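Local coordinates for protein glutamate--tRNA ligase (Elizabethkingia anophelis, PDB 6B1Z) that probably catalyses the ATP-dependent attachment of glutamate to its cognate tRNA, as a class I glutamyl-tRNA synthetase, at residues Gly27-Ala32 with Glu71-Val76. Residues are numbered along the deposited sequence; the frame is centred on the assembly and turned at random.
Sequences GGVRTA and EWIGMV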
# COMPACT_ATOMS: atom_id res chain seq x y z
N GLY A 27 -4.40 -2.00 -2.04
CA GLY A 27 -5.55 -1.49 -2.77
C GLY A 27 -6.06 -0.17 -2.22
O GLY A 27 -6.45 0.72 -2.99
N GLY A 28 -6.05 -0.00 -0.90
CA GLY A 28 -6.51 1.25 -0.32
C GLY A 28 -5.56 2.40 -0.58
O GLY A 28 -6.00 3.53 -0.84
N VAL A 29 -4.25 2.14 -0.54
CA VAL A 29 -3.27 3.16 -0.91
C VAL A 29 -3.50 3.61 -2.34
O VAL A 29 -3.45 4.82 -2.64
CB VAL A 29 -1.85 2.62 -0.72
CG1 VAL A 29 -0.81 3.63 -1.25
CG2 VAL A 29 -1.60 2.29 0.75
N ARG A 30 -3.74 2.66 -3.24
CA ARG A 30 -3.96 3.01 -4.65
C ARG A 30 -5.21 3.86 -4.82
O ARG A 30 -5.20 4.83 -5.59
CB ARG A 30 -4.03 1.77 -5.53
CG ARG A 30 -4.05 2.14 -7.04
CD ARG A 30 -4.27 0.96 -7.96
NE ARG A 30 -5.51 0.27 -7.64
CZ ARG A 30 -5.89 -0.87 -8.19
NH1 ARG A 30 -5.16 -1.45 -9.14
NH2 ARG A 30 -7.02 -1.43 -7.78
N THR A 31 -6.30 3.49 -4.14
CA THR A 31 -7.52 4.29 -4.23
C THR A 31 -7.27 5.71 -3.74
O THR A 31 -7.65 6.69 -4.41
CB THR A 31 -8.63 3.62 -3.43
OG1 THR A 31 -8.99 2.40 -4.09
CG2 THR A 31 -9.86 4.56 -3.38
N ALA A 32 -6.62 5.86 -2.58
CA ALA A 32 -6.29 7.18 -2.08
C ALA A 32 -5.43 7.96 -3.07
O ALA A 32 -5.67 9.15 -3.30
CB ALA A 32 -5.57 7.08 -0.73
N GLU A 71 0.53 11.02 5.20
CA GLU A 71 1.60 12.00 5.40
C GLU A 71 2.94 11.46 4.89
O GLU A 71 3.72 12.21 4.28
CB GLU A 71 1.67 12.39 6.88
CG GLU A 71 0.47 13.26 7.33
CD GLU A 71 0.27 13.34 8.84
OE1 GLU A 71 1.05 12.73 9.60
OE2 GLU A 71 -0.68 14.03 9.29
N TRP A 72 3.22 10.18 5.13
CA TRP A 72 4.47 9.59 4.67
C TRP A 72 4.59 9.65 3.16
O TRP A 72 5.67 9.97 2.62
CB TRP A 72 4.57 8.13 5.16
CG TRP A 72 5.80 7.39 4.67
CD1 TRP A 72 7.10 7.73 4.91
CD2 TRP A 72 5.84 6.19 3.88
NE1 TRP A 72 7.94 6.83 4.31
CE2 TRP A 72 7.19 5.87 3.67
CE3 TRP A 72 4.85 5.36 3.33
CZ2 TRP A 72 7.60 4.76 2.94
CZ3 TRP A 72 5.26 4.25 2.59
CH2 TRP A 72 6.62 3.97 2.40
N ILE A 73 3.50 9.37 2.45
CA ILE A 73 3.49 9.37 0.99
C ILE A 73 3.40 10.79 0.42
O ILE A 73 3.84 11.02 -0.72
CB ILE A 73 2.33 8.49 0.50
CG1 ILE A 73 2.54 7.04 0.94
CG2 ILE A 73 2.18 8.58 -1.00
CD1 ILE A 73 1.26 6.23 0.94
N GLY A 74 2.88 11.74 1.18
CA GLY A 74 2.78 13.11 0.71
C GLY A 74 1.44 13.47 0.09
O GLY A 74 1.41 14.27 -0.85
N MET A 75 0.33 12.92 0.60
CA MET A 75 -1.01 13.16 0.06
C MET A 75 -1.94 13.60 1.20
O MET A 75 -2.82 12.84 1.62
CB MET A 75 -1.57 11.91 -0.62
CG MET A 75 -0.66 11.26 -1.61
SD MET A 75 -1.53 9.96 -2.49
CE MET A 75 -1.84 8.74 -1.21
N VAL A 76 -1.76 14.83 1.67
CA VAL A 76 -2.49 15.33 2.84
C VAL A 76 -3.88 15.78 2.41
O VAL A 76 -4.01 16.57 1.46
CB VAL A 76 -1.73 16.47 3.50
CG1 VAL A 76 -2.50 16.99 4.71
CG2 VAL A 76 -0.31 16.04 3.90
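Val29 and Ala32, a helical turn apart on helix 26-41, pack against Ile73, the last residue of helix 62-73, and Met75, two residues on in the loop that follows; the CA atoms of Val29 and Ile73 are 9.4 Å apart and those of Ala32 and Met75 8.3 Å. Both segments belong to the class I (HUP-type) catalytic domain. A Schellman motif ends helix 62-73: Gly74, at a positive phi of 95°, is its C-prime residue, and Met75 N reaches back to a carbonyl in the last turn of the helix. A weak bond of 3.2 Å runs from Gly74 N to Glu71 O. This turn brings Met75 round to the same side as Ile73.

No hydrogen bond crosses between the segments; the join is buried and apolar. Ala32 points at the 71-76 segment, whereas Val29 points past it and reaches the CD1 methyl of Ile73 through CG1, anti to its backbone N (chi1 174°), at 4.0 Å, the two side chains meeting at a slant. Helix 304-312 packs against this pair, Phe307 touching Val29 and Ile308 touching Ile73. Met75 was modelled in two conformations; in the one described it stays extended as far as SD and then bends at chi3 (-67°), turning its terminal methyl toward Ala32 on helix 26-41. Leu33 and Tyr36 of that helix also touch Met75. In this conformer the CE methyl of Met75 sits 4.1 Å from the CB of Ala32 and just as far from the carbonyl carbon of Ala32.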